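Local coordinates for protein GCN5-related N-acetyltransferase (Kribbella flavida, PDB 4MY0) that probably transfers acetyl groups from acetyl-CoA to amino groups of aminoglycosides, and binds the cofactor in a GNAT-type domain, at residues A124-Y129 with R279-L284; I128-H131 with E135-G138. One frame throughout, in Å; residues are numbered along the deposited sequence. Where two conformers were deposited one is given.

Contact 1 (A124-Y129 with R279-L284). With AC8 ([(2R,3R,4R,5R)-5-(6-amino-9H-purin-9-yl)-3,4-bis(phosphonooxy)tetrahydrofuran-2-yl]methyl (3R)-3-hydroxy-2,2-dimethyl-4-oxo-4-({3-oxo-3-[(2-sulfanylethyl)amino]propyl}amino)butyl dihydrogen diphosphate), chain L.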
ATOM      1  N   ALA C 124      19.597  -1.340 -19.331  1.00 22.95           N
ATOM      2  CA  ALA C 124      19.069  -1.969 -18.112  1.00 26.86           C
ATOM      3  C   ALA C 124      20.167  -2.006 -17.050  1.00 25.37           C
ATOM      4  O   ALA C 124      19.895  -1.977 -15.861  1.00 23.10           O
ATOM      5  CB  ALA C 124      18.567  -3.364 -18.404  1.00 26.22           C
ATOM      6  N   THR C 125      21.409  -2.105 -17.507  1.00 25.47           N
ATOM      7  CA  THR C 125      22.571  -2.030 -16.642  1.00 23.73           C
ATOM      8  C   THR C 125      23.590  -1.175 -17.373  1.00 26.10           C
ATOM      9  O   THR C 125      23.801  -1.346 -18.573  1.00 24.40           O
ATOM     10  CB  THR C 125      23.175  -3.419 -16.353  1.00 26.18           C
ATOM     11  OG1 THR C 125      24.516  -3.264 -15.870  1.00 23.51           O
ATOM     12  CG2 THR C 125      23.198  -4.292 -17.624  1.00 23.65           C
ATOM     13  N   THR C 126      24.221  -0.251 -16.657  1.00 22.89           N
ATOM     14  CA  THR C 126      25.099   0.706 -17.300  1.00 21.60           C
ATOM     15  C   THR C 126      26.486   0.139 -17.584  1.00 21.21           C
ATOM     16  O   THR C 126      27.207   0.690 -18.416  1.00 21.26           O
ATOM     17  CB  THR C 126      25.326   1.932 -16.406  1.00 21.03           C
ATOM     18  OG1 THR C 126      25.977   1.505 -15.200  1.00 20.88           O
ATOM     19  CG2 THR C 126      24.006   2.633 -16.082  1.00 17.22           C
ATOM     20  N   VAL C 127      26.879  -0.933 -16.895  1.00 19.72           N
ATOM     21  CA  VAL C 127      28.295  -1.350 -16.927  1.00 21.09           C
ATOM     22  C   VAL C 127      28.778  -1.730 -18.327  1.00 22.55           C
ATOM     23  O   VAL C 127      29.766  -1.165 -18.809  1.00 18.92           O
ATOM     24  CB  VAL C 127      28.617  -2.485 -15.932  1.00 23.78           C
ATOM     25  CG1 VAL C 127      30.117  -2.839 -15.977  1.00 22.91           C
ATOM     26  CG2 VAL C 127      28.213  -2.088 -14.510  1.00 23.24           C
ATOM     27  N   ILE C 128      28.071  -2.650 -18.996  1.00 16.45           N
ATOM     28  CA  ILE C 128      28.497  -3.084 -20.326  1.00 19.79           C
ATOM     29  C   ILE C 128      28.538  -1.913 -21.309  1.00 20.31           C
ATOM     30  O   ILE C 128      29.455  -1.797 -22.123  1.00 19.04           O
ATOM     31  CB  ILE C 128      27.620  -4.238 -20.887  1.00 21.22           C
ATOM     32  CG1 ILE C 128      28.057  -4.598 -22.310  1.00 19.98           C
ATOM     33  CG2 ILE C 128      26.121  -3.876 -20.884  1.00 15.80           C
ATOM     34  CD1 ILE C 128      27.492  -5.947 -22.793  1.00 24.00           C
ATOM     35  N   TYR C 129      27.564  -1.018 -21.213  1.00 19.99           N
ATOM     36  CA  TYR C 129      27.481   0.076 -22.178  1.00 19.64           C
ATOM     37  C   TYR C 129      28.556   1.141 -21.963  1.00 17.26           C
ATOM     38  O   TYR C 129      29.116   1.662 -22.935  1.00 17.96           O
ATOM     39  CB  TYR C 129      26.059   0.650 -22.226  1.00 18.94           C
ATOM     40  CG  TYR C 129      25.060  -0.422 -22.608  1.00 20.21           C
ATOM     41  CD1 TYR C 129      25.112  -1.025 -23.864  1.00 23.26           C
ATOM     42  CD2 TYR C 129      24.101  -0.870 -21.697  1.00 20.13           C
ATOM     43  CE1 TYR C 129      24.208  -2.031 -24.221  1.00 19.24           C
ATOM     44  CE2 TYR C 129      23.189  -1.867 -22.041  1.00 18.87           C
ATOM     45  CZ  TYR C 129      23.251  -2.443 -23.307  1.00 21.83           C
ATOM     46  OH  TYR C 129      22.353  -3.435 -23.662  1.00 22.94           O
ATOM     47  N   ARG C 279      16.660   7.853 -17.911  1.00 17.47           N
ATOM     48  CA  ARG C 279      17.791   8.369 -18.689  1.00 22.27           C
ATOM     49  C   ARG C 279      18.089   7.474 -19.878  1.00 21.39           C
ATOM     50  O   ARG C 279      17.917   6.265 -19.798  1.00 22.12           O
ATOM     51  CB  ARG C 279      19.042   8.490 -17.813  1.00 22.95           C
ATOM     52  CG  ARG C 279      18.866   9.460 -16.674  1.00 25.99           C
ATOM     53  CD  ARG C 279      19.886   9.280 -15.555  1.00 28.56           C
ATOM     54  NE  ARG C 279      19.504  10.161 -14.452  1.00 29.80           N
ATOM     55  CZ  ARG C 279      18.546   9.881 -13.572  1.00 29.59           C
ATOM     56  NH1 ARG C 279      18.255  10.753 -12.615  1.00 31.08           N
ATOM     57  NH2 ARG C 279      17.882   8.725 -13.636  1.00 26.16           N
ATOM     58  N   TRP C 280      18.546   8.063 -20.981  1.00 21.30           N
ATOM     59  CA  TRP C 280      19.039   7.248 -22.080  1.00 20.73           C
ATOM     60  C   TRP C 280      20.487   7.598 -22.392  1.00 21.88           C
ATOM     61  O   TRP C 280      20.945   8.704 -22.089  1.00 22.16           O
ATOM     62  CB  TRP C 280      18.151   7.405 -23.323  1.00 20.13           C
ATOM     63  CG  TRP C 280      17.766   8.819 -23.624  1.00 20.79           C
ATOM     64  CD1 TRP C 280      16.624   9.449 -23.238  1.00 20.45           C
ATOM     65  CD2 TRP C 280      18.513   9.771 -24.400  1.00 20.52           C
ATOM     66  NE1 TRP C 280      16.611  10.741 -23.720  1.00 21.90           N
ATOM     67  CE2 TRP C 280      17.760  10.959 -24.443  1.00 22.52           C
ATOM     68  CE3 TRP C 280      19.736   9.723 -25.082  1.00 18.68           C
ATOM     69  CZ2 TRP C 280      18.203  12.112 -25.127  1.00 22.01           C
ATOM     70  CZ3 TRP C 280      20.177  10.863 -25.768  1.00 20.34           C
ATOM     71  CH2 TRP C 280      19.415  12.039 -25.780  1.00 20.78           C
HETATM   72  N   MSE C 281      21.206   6.654 -22.994  1.00 20.26           N
HETATM   73  CA  MSE C 281      22.623   6.852 -23.276  1.00 19.52           C
HETATM   74  C   MSE C 281      22.876   7.145 -24.736  1.00 22.28           C
HETATM   75  O   MSE C 281      22.051   6.816 -25.585  1.00 19.96           O
HETATM   76  CB  MSE C 281      23.432   5.634 -22.866  1.00 18.40           C
HETATM   77  CG  MSE C 281      23.586   5.513 -21.363  1.00 24.00           C
HETATM   78 SE   MSE C 281      24.735   4.002 -20.933  0.68 28.09          SE
HETATM   79  CE  MSE C 281      25.026   4.440 -19.055  1.00 39.18           C
ATOM     80  N   LEU C 282      24.033   7.750 -25.005  1.00 21.89           N
ATOM     81  CA  LEU C 282      24.424   8.173 -26.343  1.00 22.26           C
ATOM     82  C   LEU C 282      25.862   7.747 -26.597  1.00 22.20           C
ATOM     83  O   LEU C 282      26.676   7.731 -25.667  1.00 20.01           O
ATOM     84  CB  LEU C 282      24.352   9.698 -26.429  1.00 19.83           C
ATOM     85  CG  LEU C 282      24.754  10.329 -27.756  1.00 24.47           C
ATOM     86  CD1 LEU C 282      23.748   9.917 -28.822  1.00 28.45           C
ATOM     87  CD2 LEU C 282      24.825  11.850 -27.625  1.00 22.44           C
ATOM     88  N   ARG C 283      26.177   7.392 -27.838  1.00 19.12           N
ATOM     89  CA  ARG C 283      27.574   7.216 -28.242  1.00 22.23           C
ATOM     90  C   ARG C 283      27.814   7.819 -29.630  1.00 22.30           C
ATOM     91  O   ARG C 283      26.969   7.673 -30.513  1.00 22.17           O
ATOM     92  CB  ARG C 283      27.955   5.733 -28.268  1.00 20.48           C
ATOM     93  CG  ARG C 283      29.464   5.504 -28.378  1.00 21.13           C
ATOM     94  CD  ARG C 283      29.819   4.144 -28.999  1.00 22.01           C
ATOM     95  NE  ARG C 283      31.140   3.689 -28.552  1.00 26.35           N
ATOM     96  CZ  ARG C 283      32.298   4.188 -28.987  1.00 30.15           C
ATOM     97  NH1 ARG C 283      32.316   5.166 -29.888  1.00 28.49           N
ATOM     98  NH2 ARG C 283      33.447   3.715 -28.515  1.00 28.68           N
ATOM     99  N   LEU C 284      28.946   8.493 -29.828  1.00 21.58           N
ATOM    100  CA  LEU C 284      29.322   8.918 -31.180  1.00 23.42           C
ATOM    101  C   LEU C 284      30.070   7.782 -31.904  1.00 23.65           C
ATOM    102  O   LEU C 284      31.019   7.205 -31.361  1.00 23.90           O
ATOM    103  CB  LEU C 284      30.187  10.183 -31.166  1.00 21.97           C
ATOM    104  CG  LEU C 284      29.717  11.497 -30.531  1.00 29.68           C
ATOM    105  CD1 LEU C 284      30.181  12.677 -31.362  1.00 26.97           C
ATOM    106  CD2 LEU C 284      28.216  11.572 -30.261  1.00 25.52           C
TER
HETATM  107  N1A AC8 L 400      25.420  -6.161 -13.361  1.00 23.19           N
HETATM  108  O1A AC8 L 400      30.108  -8.926 -22.178  1.00 21.14           O
HETATM  109  P1A AC8 L 400      29.712  -9.323 -20.764  1.00 20.76           P
HETATM  110  C1B AC8 L 400      29.263  -6.441 -16.733  1.00 23.95           C
HETATM  111  S1P AC8 L 400      19.840  -3.286 -22.018  1.00 23.81           S
HETATM  112  C2A AC8 L 400      26.635  -5.584 -13.302  1.00 22.28           C
HETATM  113  O2A AC8 L 400      30.106 -10.692 -20.286  1.00 17.21           O
HETATM  114  P2A AC8 L 400      26.948 -10.127 -20.857  1.00 20.04           P
HETATM  115  C2B AC8 L 400      30.341  -7.500 -16.707  1.00 24.68           C
HETATM  116  O2B AC8 L 400      30.836  -7.664 -15.371  1.00 29.90           O
HETATM  117  O2C AC8 L 400      32.429  -9.550 -15.812  1.00 70.56           O
HETATM  118  C2P AC8 L 400      20.336  -4.948 -21.444  1.00 24.40           C
HETATM  119  N3A AC8 L 400      27.527  -5.775 -14.285  1.00 21.91           N
HETATM  120  O3A AC8 L 400      28.138  -9.061 -20.659  1.00 23.57           O
HETATM  121  C3B AC8 L 400      31.384  -6.898 -17.655  1.00 23.31           C
HETATM  122  O3B AC8 L 400      32.114  -5.882 -16.958  1.00 27.38           O
HETATM  123  P3B AC8 L 400      33.603  -6.052 -16.332  1.00 70.38           P
HETATM  124  O3C AC8 L 400      30.139  -9.989 -14.871  1.00 71.19           O
HETATM  125  C3P AC8 L 400      19.052  -5.726 -21.621  1.00 28.57           C
HETATM  126  C4A AC8 L 400      27.202  -6.554 -15.353  1.00 23.41           C
HETATM  127  O4A AC8 L 400      27.319 -11.086 -21.968  1.00 19.20           O
HETATM  128  C4B AC8 L 400      30.569  -6.133 -18.680  1.00 25.11           C
HETATM  129  O4B AC8 L 400      29.293  -5.915 -18.068  1.00 19.76           O
HETATM  130  O4C AC8 L 400      31.868  -8.836 -13.439  1.00 70.24           O
HETATM  131  P4C AC8 L 400      31.362  -9.111 -14.835  1.00 69.25           P
HETATM  132  N4P AC8 L 400      19.052  -7.130 -21.219  1.00 25.14           N
HETATM  133  C5A AC8 L 400      25.952  -7.149 -15.435  1.00 26.90           C
HETATM  134  O5A AC8 L 400      26.555 -10.640 -19.502  1.00 19.76           O
HETATM  135  C5B AC8 L 400      30.382  -6.899 -19.986  1.00 22.57           C
HETATM  136  O5B AC8 L 400      30.253  -8.281 -19.672  1.00 24.35           O
HETATM  137  C5P AC8 L 400      19.081  -7.654 -19.999  1.00 22.56           C
HETATM  138  O5P AC8 L 400      19.194  -6.946 -19.004  1.00 20.98           O
HETATM  139  C6A AC8 L 400      25.045  -6.936 -14.403  1.00 23.11           C
HETATM  140  N6A AC8 L 400      23.811  -7.503 -14.435  1.00 22.49           N
HETATM  141  O6A AC8 L 400      25.773  -9.159 -21.363  1.00 20.65           O
HETATM  142  C6P AC8 L 400      18.948  -9.158 -19.928  1.00 20.66           C
HETATM  143  N7A AC8 L 400      25.907  -7.866 -16.584  1.00 27.11           N
HETATM  144  O7A AC8 L 400      33.609  -7.318 -15.509  1.00 66.54           O
HETATM  145  C7P AC8 L 400      19.716  -9.846 -18.790  1.00 20.09           C
HETATM  146  C8A AC8 L 400      27.103  -7.706 -17.205  1.00 28.59           C
HETATM  147  O8A AC8 L 400      34.514  -6.096 -17.543  1.00 68.78           O
HETATM  148  N8P AC8 L 400      21.146  -9.678 -19.063  1.00 18.92           N
HETATM  149  N9A AC8 L 400      27.888  -6.918 -16.440  1.00 24.30           N
HETATM  150  O9A AC8 L 400      33.748  -4.806 -15.485  1.00 72.01           O
HETATM  151  C9P AC8 L 400      21.816 -10.000 -20.168  1.00 24.14           C
HETATM  152  O9P AC8 L 400      21.243 -10.522 -21.111  1.00 19.56           O
HETATM  153  CAP AC8 L 400      23.309  -9.730 -20.238  1.00 21.27           C
HETATM  154  OAP AC8 L 400      23.919 -10.039 -18.984  1.00 24.03           O
HETATM  155  CBP AC8 L 400      23.670  -8.280 -20.587  1.00 17.42           C
HETATM  156  CCP AC8 L 400      25.201  -8.147 -20.528  1.00 20.75           C
HETATM  157  CDP AC8 L 400      23.194  -7.940 -21.996  1.00 16.46           C
HETATM  158  CEP AC8 L 400      23.061  -7.300 -19.598  1.00 14.19           C

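Contact 2 (I128-H131 with E135-G138). With AC8 ([(2R,3R,4R,5R)-5-(6-amino-9H-purin-9-yl)-3,4-bis(phosphonooxy)tetrahydrofuran-2-yl]methyl (3R)-3-hydroxy-2,2-dimethyl-4-oxo-4-({3-oxo-3-[(2-sulfanylethyl)amino]propyl}amino)butyl dihydrogen diphosphate), chain L.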
ATOM      1  N   ILE C 128      28.071  -2.650 -18.996  1.00 16.45           N
ATOM      2  CA  ILE C 128      28.497  -3.084 -20.326  1.00 19.79           C
ATOM      3  C   ILE C 128      28.538  -1.913 -21.309  1.00 20.31           C
ATOM      4  O   ILE C 128      29.455  -1.797 -22.123  1.00 19.04           O
ATOM      5  CB  ILE C 128      27.620  -4.238 -20.887  1.00 21.22           C
ATOM      6  CG1 ILE C 128      28.057  -4.598 -22.310  1.00 19.98           C
ATOM      7  CG2 ILE C 128      26.121  -3.876 -20.884  1.00 15.80           C
ATOM      8  CD1 ILE C 128      27.492  -5.947 -22.793  1.00 24.00           C
ATOM      9  N   TYR C 129      27.564  -1.018 -21.213  1.00 19.99           N
ATOM     10  CA  TYR C 129      27.481   0.076 -22.178  1.00 19.64           C
ATOM     11  C   TYR C 129      28.556   1.141 -21.963  1.00 17.26           C
ATOM     12  O   TYR C 129      29.116   1.662 -22.935  1.00 17.96           O
ATOM     13  CB  TYR C 129      26.059   0.650 -22.226  1.00 18.94           C
ATOM     14  CG  TYR C 129      25.060  -0.422 -22.608  1.00 20.21           C
ATOM     15  CD1 TYR C 129      25.112  -1.025 -23.864  1.00 23.26           C
ATOM     16  CD2 TYR C 129      24.101  -0.870 -21.697  1.00 20.13           C
ATOM     17  CE1 TYR C 129      24.208  -2.031 -24.221  1.00 19.24           C
ATOM     18  CE2 TYR C 129      23.189  -1.867 -22.041  1.00 18.87           C
ATOM     19  CZ  TYR C 129      23.251  -2.443 -23.307  1.00 21.83           C
ATOM     20  OH  TYR C 129      22.353  -3.435 -23.662  1.00 22.94           O
ATOM     21  N   ARG C 130      28.876   1.440 -20.707  1.00 17.54           N
ATOM     22  CA  ARG C 130      29.967   2.372 -20.430  1.00 22.31           C
ATOM     23  C   ARG C 130      31.315   1.807 -20.903  1.00 25.13           C
ATOM     24  O   ARG C 130      32.136   2.541 -21.434  1.00 19.86           O
ATOM     25  CB  ARG C 130      30.005   2.726 -18.935  1.00 21.25           C
ATOM     26  CG  ARG C 130      28.908   3.710 -18.547  1.00 24.80           C
ATOM     27  CD  ARG C 130      28.913   4.055 -17.060  1.00 24.11           C
ATOM     28  NE  ARG C 130      28.078   5.239 -16.847  1.00 30.25           N
ATOM     29  CZ  ARG C 130      27.404   5.491 -15.730  1.00 29.48           C
ATOM     30  NH1 ARG C 130      27.469   4.636 -14.722  1.00 22.33           N
ATOM     31  NH2 ARG C 130      26.669   6.595 -15.628  1.00 30.68           N
ATOM     32  N   HIS C 131      31.536   0.510 -20.701  0.55 21.86           N
ATOM     33  CA  HIS C 131      32.742  -0.145 -21.214  0.55 24.65           C
ATOM     34  C   HIS C 131      32.844  -0.001 -22.734  0.55 26.29           C
ATOM     35  O   HIS C 131      33.936   0.110 -23.281  0.55 26.72           O
ATOM     36  CB  HIS C 131      32.754  -1.634 -20.834  0.55 24.81           C
ATOM     37  CG  HIS C 131      33.182  -1.900 -19.425  0.55 24.34           C
ATOM     38  ND1 HIS C 131      34.197  -1.198 -18.812  0.55 25.69           N
ATOM     39  CD2 HIS C 131      32.736  -2.792 -18.510  0.55 24.35           C
ATOM     40  CE1 HIS C 131      34.350  -1.638 -17.576  0.55 23.78           C
ATOM     41  NE2 HIS C 131      33.477  -2.607 -17.369  0.55 22.61           N
ATOM     42  N   GLU C 135      27.443   6.927 -22.816  1.00 18.78           N
ATOM     43  CA  GLU C 135      27.220   7.644 -21.559  1.00 20.38           C
ATOM     44  C   GLU C 135      25.831   8.260 -21.582  1.00 20.95           C
ATOM     45  O   GLU C 135      25.276   8.483 -22.663  1.00 20.28           O
ATOM     46  CB  GLU C 135      28.293   8.724 -21.328  1.00 20.15           C
ATOM     47  CG  GLU C 135      28.329   9.287 -19.880  1.00 28.65           C
ATOM     48  CD  GLU C 135      28.164   8.187 -18.821  1.00 29.75           C
ATOM     49  OE1 GLU C 135      27.021   8.002 -18.324  1.00 26.57           O
ATOM     50  OE2 GLU C 135      29.164   7.493 -18.503  1.00 28.03           O
ATOM     51  N   PHE C 136      25.262   8.522 -20.399  1.00 22.22           N
ATOM     52  CA  PHE C 136      23.969   9.209 -20.320  1.00 23.19           C
ATOM     53  C   PHE C 136      23.993  10.522 -21.086  1.00 26.92           C
ATOM     54  O   PHE C 136      24.951  11.304 -20.973  1.00 29.08           O
ATOM     55  CB  PHE C 136      23.528   9.423 -18.869  1.00 20.54           C
ATOM     56  CG  PHE C 136      23.069   8.154 -18.195  1.00 21.04           C
ATOM     57  CD1 PHE C 136      22.101   7.342 -18.792  1.00 23.59           C
ATOM     58  CD2 PHE C 136      23.636   7.743 -17.005  1.00 22.21           C
ATOM     59  CE1 PHE C 136      21.677   6.151 -18.185  1.00 20.83           C
ATOM     60  CE2 PHE C 136      23.219   6.558 -16.385  1.00 21.70           C
ATOM     61  CZ  PHE C 136      22.230   5.767 -16.977  1.00 22.49           C
ATOM     62  N   GLY C 137      22.949  10.739 -21.884  1.00 24.27           N
ATOM     63  CA  GLY C 137      22.899  11.880 -22.781  1.00 24.11           C
ATOM     64  C   GLY C 137      21.648  12.720 -22.611  1.00 25.19           C
ATOM     65  O   GLY C 137      21.603  13.863 -23.069  1.00 27.42           O
ATOM     66  N   GLY C 138      20.619  12.164 -21.974  1.00 20.56           N
ATOM     67  CA  GLY C 138      19.370  12.901 -21.818  1.00 17.81           C
ATOM     68  C   GLY C 138      18.313  12.135 -21.049  1.00 22.08           C
ATOM     69  O   GLY C 138      18.574  11.038 -20.561  1.00 20.14           O
TER
HETATM   70  N1A AC8 L 400      25.420  -6.161 -13.361  1.00 23.19           N
HETATM   71  O1A AC8 L 400      30.108  -8.926 -22.178  1.00 21.14           O
HETATM   72  P1A AC8 L 400      29.712  -9.323 -20.764  1.00 20.76           P
HETATM   73  C1B AC8 L 400      29.263  -6.441 -16.733  1.00 23.95           C
HETATM   74  S1P AC8 L 400      19.840  -3.286 -22.018  1.00 23.81           S
HETATM   75  C2A AC8 L 400      26.635  -5.584 -13.302  1.00 22.28           C
HETATM   76  O2A AC8 L 400      30.106 -10.692 -20.286  1.00 17.21           O
HETATM   77  P2A AC8 L 400      26.948 -10.127 -20.857  1.00 20.04           P
HETATM   78  C2B AC8 L 400      30.341  -7.500 -16.707  1.00 24.68           C
HETATM   79  O2B AC8 L 400      30.836  -7.664 -15.371  1.00 29.90           O
HETATM   80  O2C AC8 L 400      32.429  -9.550 -15.812  1.00 70.56           O
HETATM   81  C2P AC8 L 400      20.336  -4.948 -21.444  1.00 24.40           C
HETATM   82  N3A AC8 L 400      27.527  -5.775 -14.285  1.00 21.91           N
HETATM   83  O3A AC8 L 400      28.138  -9.061 -20.659  1.00 23.57           O
HETATM   84  C3B AC8 L 400      31.384  -6.898 -17.655  1.00 23.31           C
HETATM   85  O3B AC8 L 400      32.114  -5.882 -16.958  1.00 27.38           O
HETATM   86  P3B AC8 L 400      33.603  -6.052 -16.332  1.00 70.38           P
HETATM   87  O3C AC8 L 400      30.139  -9.989 -14.871  1.00 71.19           O
HETATM   88  C3P AC8 L 400      19.052  -5.726 -21.621  1.00 28.57           C
HETATM   89  C4A AC8 L 400      27.202  -6.554 -15.353  1.00 23.41           C
HETATM   90  O4A AC8 L 400      27.319 -11.086 -21.968  1.00 19.20           O
HETATM   91  C4B AC8 L 400      30.569  -6.133 -18.680  1.00 25.11           C
HETATM   92  O4B AC8 L 400      29.293  -5.915 -18.068  1.00 19.76           O
HETATM   93  O4C AC8 L 400      31.868  -8.836 -13.439  1.00 70.24           O
HETATM   94  P4C AC8 L 400      31.362  -9.111 -14.835  1.00 69.25           P
HETATM   95  N4P AC8 L 400      19.052  -7.130 -21.219  1.00 25.14           N
HETATM   96  C5A AC8 L 400      25.952  -7.149 -15.435  1.00 26.90           C
HETATM   97  O5A AC8 L 400      26.555 -10.640 -19.502  1.00 19.76           O
HETATM   98  C5B AC8 L 400      30.382  -6.899 -19.986  1.00 22.57           C
HETATM   99  O5B AC8 L 400      30.253  -8.281 -19.672  1.00 24.35           O
HETATM  100  C5P AC8 L 400      19.081  -7.654 -19.999  1.00 22.56           C
HETATM  101  O5P AC8 L 400      19.194  -6.946 -19.004  1.00 20.98           O
HETATM  102  C6A AC8 L 400      25.045  -6.936 -14.403  1.00 23.11           C
HETATM  103  N6A AC8 L 400      23.811  -7.503 -14.435  1.00 22.49           N
HETATM  104  O6A AC8 L 400      25.773  -9.159 -21.363  1.00 20.65           O
HETATM  105  C6P AC8 L 400      18.948  -9.158 -19.928  1.00 20.66           C
HETATM  106  N7A AC8 L 400      25.907  -7.866 -16.584  1.00 27.11           N
HETATM  107  O7A AC8 L 400      33.609  -7.318 -15.509  1.00 66.54           O
HETATM  108  C7P AC8 L 400      19.716  -9.846 -18.790  1.00 20.09           C
HETATM  109  C8A AC8 L 400      27.103  -7.706 -17.205  1.00 28.59           C
HETATM  110  O8A AC8 L 400      34.514  -6.096 -17.543  1.00 68.78           O
HETATM  111  N8P AC8 L 400      21.146  -9.678 -19.063  1.00 18.92           N
HETATM  112  N9A AC8 L 400      27.888  -6.918 -16.440  1.00 24.30           N
HETATM  113  O9A AC8 L 400      33.748  -4.806 -15.485  1.00 72.01           O
HETATM  114  C9P AC8 L 400      21.816 -10.000 -20.168  1.00 24.14           C
HETATM  115  O9P AC8 L 400      21.243 -10.522 -21.111  1.00 19.56           O
HETATM  116  CAP AC8 L 400      23.309  -9.730 -20.238  1.00 21.27           C
HETATM  117  OAP AC8 L 400      23.919 -10.039 -18.984  1.00 24.03           O
HETATM  118  CBP AC8 L 400      23.670  -8.280 -20.587  1.00 17.42           C
HETATM  119  CCP AC8 L 400      25.201  -8.147 -20.528  1.00 20.75           C
HETATM  120  CDP AC8 L 400      23.194  -7.940 -21.996  1.00 16.46           C
HETATM  121  CEP AC8 L 400      23.061  -7.300 -19.598  1.00 14.19           C

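Contact 1 (A124-Y129 with R279-L284)
Thr-126 OG1 is hydrogen-bonded to the main-chain O of Glu-268 of a second subunit, while the methyl of the same side chain turns to selenomethionine Met-281, with CG2 and CE 3.6 Å apart. The hydroxyl lies between its own backbone N and carbonyl carbon (chi1 62°), which leaves CG2 for the apolar neighbour. Met-281 leaves strand 274-284 toward helix 126-131 and runs extended beyond CG, crossing the threonine at about a right angle. Its SE lies 3.8 Å from Tyr-129 CB. The selenomethionine therefore meets only the root of the tyrosine, because chi1 of -59° turns the ring away from the strand, and its far end meets the coenzyme A derivative AC8. There the hydroxyl OH of Tyr-129 comes to 3.0 Å from the sulfur S1P, which sits at the ring's edge near its plane. Ile-128 CG2 covers one ring face, 3.6 Å above the centre. Just ahead of the helix, Thr-125 takes the N-cap position, its OG1 accepting a weak bond from Val-127 N. Ala-124 N approaches S1P as well, at 3.3 Å. Phe-136 of strand 135-146 packs on both Thr-126 and Met-281. Between the two segments the contact is thus apolar, and the polar ends find partners off the helix-strand seam: Thr-126 OG1 at the subunit interface, Tyr-129 OH at the thiol end of AC8, a position consistent with orienting that sulfur.

Contact 2 (I128-H131 with E135-G138)
Within the GNAT fold, helix 126-131 passes through a short turn into strand 135-146, and a side-on salt bridge between Arg-130 and Glu-135 ties the two elements together. NE of Arg-130 donates to the syn lone pair of Glu-135 OE2 at 3.0 Å, tilted out of the guanidinium plane. Beside it, NH2 of Arg-130 reaches OE1 of Glu-135 at 3.1 Å, and this oxygen does lie in the guanidinium plane. The two flat groups are turned 41° against each other, so the fork is twisted. Glu-135 gets there by bending at chi2 (42°), and its OE1 takes a second bond, 2.8 Å long, from Phe-136 N on the anti side, well out of the carboxylate plane. Arg-346 pairs with OE2, so two arginines share one carboxylate; Arg-130 also donates from NH1 and NH2 to the carbonyls of Val-267 and His-264 of a second subunit. With an alanine here instead of Glu-135, Arg-130 and Arg-346 would probably be left close together without the carboxylate between them, and Phe-136 N would lose its acceptor. The ring plane of Phe-136 is nearly perpendicular to that of the guanidinium, its CD2 3.5 Å from Arg-130 NH2. Further on, Gly-137 and Gly-138 form a classic beta bulge opposite Trp-280. At the helix end, in one of the two conformers of His-131, NE2 donates to the 3'-phosphate oxygen O9A of AC8 at 2.9 Å.

How the contacts relate
Both contacts start from helix 126-131, share Ile-128 and Tyr-129, and have centres about 3 Å apart. Their second segments are antiparallel neighbours in a sheet: Leu-282 N lies 2.8 Å from Glu-135 O, and Trp-280 O lies 2.9 Å from Gly-137 N, both probable hydrogen bonds. Side chains of the two strands also touch, with Arg-279 CB 3.4 Å from Phe-136 CD1. The helix thus rests on two adjacent strands, by an apolar seat in contact 1 and a charged one in contact 2. The helix and the loop before it also line the AC8 pocket: contact 1 brings residues to the sulfur, contact 2 reaches the 3'-phosphate through one conformer of His-131. Both contacts also meet the second subunit.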